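Local atomic coordinates of SusD homolog (Bacteroides thetaiotaomicron, PDB entry 3EHM), a protein that probably binds mucin O-glycans for uptake and use by a gut symbiont, as a member of the SusD family of outer-membrane lipoproteins. Residues Lys436-Thr439 / Gln440-Leu443; Gln430-Gln433 / Leu434-Ile437; Tyr368-Gly371 / Ile372-Ser375. All coordinates share one frame; numbering follows the deposited sequence.

Interaction 1. Residues Lys436-Thr439 / Gln440-Leu443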
loop_
_atom_site.group_PDB
_atom_site.type_symbol
_atom_site.label_atom_id
_atom_site.label_comp_id
_atom_site.label_asym_id
_atom_site.label_seq_id
_atom_site.Cartn_x
_atom_site.Cartn_y
_atom_site.Cartn_z
ATOM N N LYS A 436 -4.047 17.802 0.863
ATOM C CA LYS A 436 -3.529 17.890 -0.502
ATOM C C LYS A 436 -2.339 16.940 -0.657
ATOM O O LYS A 436 -2.248 16.201 -1.639
ATOM C CB LYS A 436 -3.078 19.324 -0.828
ATOM C CG LYS A 436 -4.211 20.353 -0.940
ATOM C CD LYS A 436 -3.653 21.750 -1.207
ATOM C CE LYS A 436 -4.754 22.813 -1.269
ATOM N NZ LYS A 436 -5.675 22.623 -2.431
ATOM N N ILE A 437 -1.434 16.962 0.318
ATOM C CA ILE A 437 -0.251 16.100 0.298
ATOM C C ILE A 437 -0.626 14.618 0.231
ATOM O O ILE A 437 -0.120 13.882 -0.612
ATOM C CB ILE A 437 0.625 16.322 1.556
ATOM C CG1 ILE A 437 1.236 17.724 1.525
ATOM C CG2 ILE A 437 1.730 15.258 1.627
ATOM C CD1 ILE A 437 1.924 18.116 2.824
ATOM N N ILE A 438 -1.511 14.186 1.125
ATOM C CA ILE A 438 -1.934 12.791 1.168
ATOM C C ILE A 438 -2.752 12.383 -0.055
ATOM O O ILE A 438 -2.635 11.254 -0.541
ATOM C CB ILE A 438 -2.760 12.502 2.443
ATOM C CG1 ILE A 438 -1.938 12.862 3.684
ATOM C CG2 ILE A 438 -3.159 11.029 2.489
ATOM C CD1 ILE A 438 -0.596 12.141 3.778
ATOM N N THR A 439 -3.585 13.296 -0.548
ATOM C CA THR A 439 -4.408 13.011 -1.718
ATOM C C THR A 439 -3.520 12.812 -2.947
ATOM O O THR A 439 -3.735 11.896 -3.738
ATOM C CB THR A 439 -5.411 14.151 -1.975
ATOM O OG1 THR A 439 -6.323 14.238 -0.870
ATOM C CG2 THR A 439 -6.198 13.900 -3.253
ATOM N N GLN A 440 -2.516 13.669 -3.104
ATOM C CA GLN A 440 -1.601 13.547 -4.232
ATOM C C GLN A 440 -0.691 12.331 -4.068
ATOM O O GLN A 440 -0.313 11.700 -5.053
ATOM C CB GLN A 440 -0.773 14.821 -4.384
ATOM C CG GLN A 440 -1.554 15.975 -4.997
ATOM C CD GLN A 440 -2.122 15.626 -6.361
ATOM O OE1 GLN A 440 -1.417 15.091 -7.218
ATOM N NE2 GLN A 440 -3.401 15.935 -6.574
ATOM N N LYS A 441 -0.341 11.995 -2.828
ATOM C CA LYS A 441 0.493 10.823 -2.592
ATOM C C LYS A 441 -0.330 9.586 -2.963
ATOM O O LYS A 441 0.189 8.641 -3.544
ATOM C CB LYS A 441 0.937 10.737 -1.130
ATOM C CG LYS A 441 1.866 9.543 -0.863
ATOM C CD LYS A 441 2.551 9.621 0.495
ATOM C CE LYS A 441 1.571 9.454 1.635
ATOM N NZ LYS A 441 2.292 9.445 2.938
ATOM N N TYR A 442 -1.618 9.619 -2.624
ATOM C CA TYR A 442 -2.556 8.533 -2.927
ATOM C C TYR A 442 -2.549 8.275 -4.436
ATOM O O TYR A 442 -2.497 7.130 -4.890
ATOM C CB TYR A 442 -3.967 8.943 -2.473
ATOM C CG TYR A 442 -5.119 8.081 -2.981
ATOM C CD1 TYR A 442 -5.589 6.990 -2.247
ATOM C CD2 TYR A 442 -5.771 8.396 -4.172
ATOM C CE1 TYR A 442 -6.690 6.239 -2.689
ATOM C CE2 TYR A 442 -6.863 7.659 -4.620
ATOM C CZ TYR A 442 -7.319 6.588 -3.879
ATOM O OH TYR A 442 -8.408 5.879 -4.327
ATOM N N LEU A 443 -2.611 9.351 -5.210
ATOM C CA LEU A 443 -2.601 9.248 -6.666
ATOM C C LEU A 443 -1.273 8.690 -7.192
ATOM O O LEU A 443 -1.254 7.864 -8.105
ATOM C CB LEU A 443 -2.871 10.629 -7.279
ATOM C CG LEU A 443 -4.272 10.977 -7.805
ATOM C CD1 LEU A 443 -5.345 10.148 -7.141
ATOM C CD2 LEU A 443 -4.513 12.461 -7.612
#

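Interaction 2. Residues Gln430-Gln433 / Leu434-Ile437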
loop_
_atom_site.group_PDB
_atom_site.type_symbol
_atom_site.label_atom_id
_atom_site.label_comp_id
_atom_site.label_asym_id
_atom_site.label_seq_id
_atom_site.Cartn_x
_atom_site.Cartn_y
_atom_site.Cartn_z
ATOM N N GLN A 430 -3.696 24.261 7.701
ATOM C CA GLN A 430 -2.673 23.228 7.820
ATOM C C GLN A 430 -3.269 21.854 7.516
ATOM O O GLN A 430 -2.645 21.037 6.839
ATOM C CB GLN A 430 -2.059 23.224 9.225
ATOM C CG GLN A 430 -0.899 22.238 9.370
ATOM C CD GLN A 430 -0.270 22.258 10.751
ATOM O OE1 GLN A 430 -0.937 22.006 11.754
ATOM N NE2 GLN A 430 1.024 22.550 10.806
ATOM N N GLU A 431 -4.474 21.600 8.016
ATOM C CA GLU A 431 -5.135 20.318 7.779
ATOM C C GLU A 431 -5.425 20.098 6.299
ATOM O O GLU A 431 -5.320 18.976 5.810
ATOM C CB GLU A 431 -6.441 20.229 8.573
ATOM C CG GLU A 431 -6.262 19.860 10.041
ATOM C CD GLU A 431 -6.001 18.371 10.247
ATOM O OE1 GLU A 431 -6.860 17.554 9.849
ATOM O OE2 GLU A 431 -4.944 18.018 10.812
ATOM N N GLU A 432 -5.797 21.161 5.587
ATOM C CA GLU A 432 -6.088 21.022 4.164
ATOM C C GLU A 432 -4.806 20.833 3.372
ATOM O O GLU A 432 -4.795 20.141 2.357
ATOM C CB GLU A 432 -6.858 22.234 3.625
ATOM C CG GLU A 432 -7.329 22.017 2.189
ATOM C CD GLU A 432 -8.372 23.021 1.729
ATOM O OE1 GLU A 432 -8.876 23.800 2.569
ATOM O OE2 GLU A 432 -8.690 23.018 0.519
ATOM N N GLN A 433 -3.724 21.452 3.834
ATOM C CA GLN A 433 -2.442 21.299 3.164
ATOM C C GLN A 433 -2.031 19.830 3.283
ATOM O O GLN A 433 -1.522 19.243 2.327
ATOM C CB GLN A 433 -1.395 22.217 3.802
ATOM C CG GLN A 433 -1.713 23.696 3.610
ATOM C CD GLN A 433 -0.669 24.622 4.213
ATOM O OE1 GLN A 433 -0.166 24.377 5.308
ATOM N NE2 GLN A 433 -0.359 25.705 3.506
ATOM N N LEU A 434 -2.255 19.235 4.455
ATOM C CA LEU A 434 -1.937 17.822 4.643
ATOM C C LEU A 434 -2.844 17.007 3.721
ATOM O O LEU A 434 -2.411 16.043 3.092
ATOM C CB LEU A 434 -2.177 17.387 6.092
ATOM C CG LEU A 434 -2.010 15.879 6.353
ATOM C CD1 LEU A 434 -0.563 15.468 6.099
ATOM C CD2 LEU A 434 -2.408 15.545 7.781
ATOM N N GLN A 435 -4.110 17.403 3.639
ATOM C CA GLN A 435 -5.057 16.696 2.787
ATOM C C GLN A 435 -4.571 16.673 1.336
ATOM O O GLN A 435 -4.674 15.644 0.659
ATOM C CB GLN A 435 -6.438 17.348 2.870
ATOM C CG GLN A 435 -7.497 16.661 2.019
ATOM C CD GLN A 435 -8.846 17.334 2.127
ATOM O OE1 GLN A 435 -8.931 18.554 2.223
ATOM N NE2 GLN A 435 -9.913 16.541 2.095
ATOM N N LYS A 436 -4.047 17.802 0.863
ATOM C CA LYS A 436 -3.529 17.890 -0.502
ATOM C C LYS A 436 -2.339 16.940 -0.657
ATOM O O LYS A 436 -2.248 16.201 -1.639
ATOM C CB LYS A 436 -3.078 19.324 -0.828
ATOM C CG LYS A 436 -4.211 20.353 -0.940
ATOM C CD LYS A 436 -3.653 21.750 -1.207
ATOM C CE LYS A 436 -4.754 22.813 -1.269
ATOM N NZ LYS A 436 -5.675 22.623 -2.431
ATOM N N ILE A 437 -1.434 16.962 0.318
ATOM C CA ILE A 437 -0.251 16.100 0.298
ATOM C C ILE A 437 -0.626 14.618 0.231
ATOM O O ILE A 437 -0.120 13.882 -0.612
ATOM C CB ILE A 437 0.625 16.322 1.556
ATOM C CG1 ILE A 437 1.236 17.724 1.525
ATOM C CG2 ILE A 437 1.730 15.258 1.627
ATOM C CD1 ILE A 437 1.924 18.116 2.824
#

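Interaction 3. Residues Tyr368-Gly371 / Ile372-Ser375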
loop_
_atom_site.group_PDB
_atom_site.type_symbol
_atom_site.label_atom_id
_atom_site.label_comp_id
_atom_site.label_asym_id
_atom_site.label_seq_id
_atom_site.Cartn_x
_atom_site.Cartn_y
_atom_site.Cartn_z
ATOM N N TYR A 368 5.925 19.227 -2.200
ATOM C CA TYR A 368 4.630 18.811 -2.735
ATOM C C TYR A 368 4.621 18.852 -4.256
ATOM O O TYR A 368 4.282 17.870 -4.917
ATOM C CB TYR A 368 3.534 19.733 -2.202
ATOM C CG TYR A 368 2.166 19.542 -2.826
ATOM C CD1 TYR A 368 1.371 18.439 -2.506
ATOM C CD2 TYR A 368 1.641 20.504 -3.686
ATOM C CE1 TYR A 368 0.080 18.309 -3.023
ATOM C CE2 TYR A 368 0.358 20.384 -4.208
ATOM C CZ TYR A 368 -0.417 19.291 -3.871
ATOM O OH TYR A 368 -1.692 19.204 -4.364
ATOM N N GLU A 369 4.992 19.996 -4.815
ATOM C CA GLU A 369 4.994 20.130 -6.261
ATOM C C GLU A 369 6.050 19.258 -6.940
ATOM O O GLU A 369 5.839 18.795 -8.056
ATOM C CB GLU A 369 5.143 21.607 -6.646
ATOM C CG GLU A 369 3.861 22.400 -6.372
ATOM C CD GLU A 369 3.898 23.825 -6.901
ATOM O OE1 GLU A 369 2.813 24.425 -7.075
ATOM O OE2 GLU A 369 5.001 24.350 -7.131
ATOM N N GLN A 370 7.173 19.004 -6.272
ATOM C CA GLN A 370 8.192 18.155 -6.882
ATOM C C GLN A 370 7.731 16.697 -6.871
ATOM O O GLN A 370 8.070 15.919 -7.766
ATOM C CB GLN A 370 9.535 18.284 -6.160
ATOM C CG GLN A 370 10.639 17.438 -6.797
ATOM C CD GLN A 370 10.828 17.718 -8.289
ATOM O OE1 GLN A 370 11.478 16.947 -8.998
ATOM N NE2 GLN A 370 10.268 18.826 -8.767
ATOM N N GLY A 371 6.957 16.335 -5.855
ATOM C CA GLY A 371 6.441 14.980 -5.770
ATOM C C GLY A 371 5.499 14.714 -6.930
ATOM O O GLY A 371 5.533 13.644 -7.534
ATOM N N ILE A 372 4.657 15.692 -7.249
ATOM C CA ILE A 372 3.720 15.543 -8.358
ATOM C C ILE A 372 4.486 15.489 -9.680
ATOM O O ILE A 372 4.185 14.676 -10.556
ATOM C CB ILE A 372 2.708 16.710 -8.402
ATOM C CG1 ILE A 372 1.886 16.731 -7.112
ATOM C CG2 ILE A 372 1.789 16.559 -9.614
ATOM C CD1 ILE A 372 0.932 17.912 -6.998
ATOM N N ASN A 373 5.482 16.356 -9.817
ATOM C CA ASN A 373 6.299 16.401 -11.025
ATOM C C ASN A 373 6.973 15.042 -11.250
ATOM O O ASN A 373 6.963 14.501 -12.357
ATOM C CB ASN A 373 7.365 17.490 -10.880
ATOM C CG ASN A 373 8.204 17.664 -12.129
ATOM O OD1 ASN A 373 9.396 17.952 -12.046
ATOM N ND2 ASN A 373 7.585 17.503 -13.290
ATOM N N ILE A 374 7.561 14.493 -10.190
ATOM C CA ILE A 374 8.230 13.197 -10.281
ATOM C C ILE A 374 7.230 12.098 -10.648
ATOM O O ILE A 374 7.545 11.190 -11.425
ATOM C CB ILE A 374 8.927 12.840 -8.943
ATOM C CG1 ILE A 374 10.186 13.695 -8.775
ATOM C CG2 ILE A 374 9.288 11.359 -8.905
ATOM C CD1 ILE A 374 11.259 13.425 -9.828
ATOM N N SER A 375 6.021 12.186 -10.104
ATOM C CA SER A 375 5.010 11.182 -10.402
ATOM C C SER A 375 4.651 11.217 -11.881
ATOM O O SER A 375 4.500 10.171 -12.508
ATOM C CB SER A 375 3.751 11.400 -9.559
ATOM O OG SER A 375 2.742 10.471 -9.930
#

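Interaction 1. Residues Lys436-Thr439 / Gln440-Leu443
Ile438 and Lys441 run alongside each other, their ends leading in one direction, on helix 429-445 of the largely helical, TPR-related SusD fold. This is the loose side of the contact: no side-chain atoms of the pair come closer than Ile438 CD1 and Lys441 NZ, at 4.0 Å. With CG anti to the backbone N (chi1 -178°) and a bend at chi3, the lysine draws CE and NZ past the isoleucine methyl. Its long apolar chain suits a buried flank, and its ammonium group has a salt bridge with Glu455.

The tight part is around the backbone carbonyls. Successive i to i+4 hydrogen bonds run from Gln440 N to Lys436 O (2.9 Å) through to Leu443 N and Thr439 O (3.1 Å). Gln440 also lays CG against Lys436 O at 3.4 Å before bending at chi2, and its NE2 bonds Tyr387 OH. Thr439 suits the buried helix because OG1, turned beside its own backbone N, bonds Gln435 O one turn back. The Tyr442 ring leads off beyond the turn, its OH bonding Ile64 O, while its CB lies 3.2 Å from Thr439 O.

Interaction 2. Residues Gln430-Gln433 / Leu434-Ile437
Glu432 passes across Gln435 one turn further along helix 429-445, its CG lying 3.8 Å from Gln435 OE1. Both side chains start with CG anti to the backbone N (chi1 -172° for Glu432) and run on extended, yet carboxylate and amide are turned 78° against each other, and it is an aliphatic carbon of the glutamate that meets the amide oxygen. The carboxylate itself is taken up by a loop: OE1 accepts from Gly425 N, while OE2 bonds Thr424 N and Thr416 OG1.

Lys436 comes from the same flank, resting CG on Glu432 O at 3.4 Å. Its long chain, straight until a bend at the last torsion, delivers NZ among the carbonyl oxygens of Ser417, Lys419 and Asp422, with Thr416 OG1 as a further partner. On another flank Ile437 CG1 lies 3.2 Å from Gln433 O, the same oxygen that accepts the backbone bond of Ile437 N at 3.0 Å. The apolar residues Leu434 and Ile437 suit the side packed on helix 344-356, whereas Glu431 reaches a salt bridge with Arg523.

Glu432 OE2 and Lys436 NZ stay 4.2 Å apart, beyond a salt bridge, but both bond Thr416 OG1. Their opposite charges probably still stabilise one another, while the hydrogen bonds that tie the helix to the 416-425 loop satisfy these buried polar ends.

Interaction 3. Residues Tyr368-Gly371 / Ile372-Ser375
One turn of the amphipathic helix 364-378 brings Ile372 onto the ring of Tyr368 in a CH-pi contact. The methyl CD1 of Ile372 sits over one face, 3.9 Å from the centroid of the Tyr368 ring and 23° off its normal. It is displaced toward the hydroxyl end, so that the nearest ring atom to Ile372 CD1 is Tyr368 CZ at 3.7 Å. The isoleucine gets there because CG1 lies anti to the carbonyl carbon (chi1 -61°), which also sets CG1 3.4 Å from Tyr368 O. Tyrosine suits this place by offering a broad apolar face while its OH bonds Pro418 O; its ring also meets Trp420.

Another flank is more polar. Gln370, bent at chi2, lays its amide against two later side chains: OE1 lies 3.5 Å from Ile374 CG1, and NE2 is 3.5 Å from Asn373 OD1, the two amide planes being 72° apart. Asn373 OD1 has a weak hydrogen bond with Gln377 NE2. Ile374 continues onto Tyr348 of helix 344-356. On the buried side Gly371 gives its carbonyl to Ser375 N at 3.0 Å, and Ser375 OG, a compact polar group, bonds Arg287.

An aromatic ring covered on one face by an aliphatic side chain four positions later, beside a partly exposed polar flank, fits an amphipathic helix of the TPR-like, largely helical SusD fold, packed here on helices 344-356, 384-388 and 429-445.

Overall arrangement
Interactions 1 and 2 follow one another on helix 429-445, sharing Lys436 and Ile437, while interaction 3 lies on the neighbouring helix 364-378. Interaction 1 is the most central, about 13 Å between its centre and that of the chain, and wholly buried; interactions 2 and 3, at about 20 and 19 Å, are mostly buried but include partly exposed polar residues and, in interaction 2, the exposed Gln430. Their chemistry differs accordingly: in 1, buried side chains whose polar ends each find a partner outside the segments; in 2, charged and amide groups bonded to a loop; in 3, an aromatic-aliphatic pair. The helices meet where Tyr368 OH packs on Gln440 CG at 3.3 Å. Helix 344-356 touches residues of all three contacts.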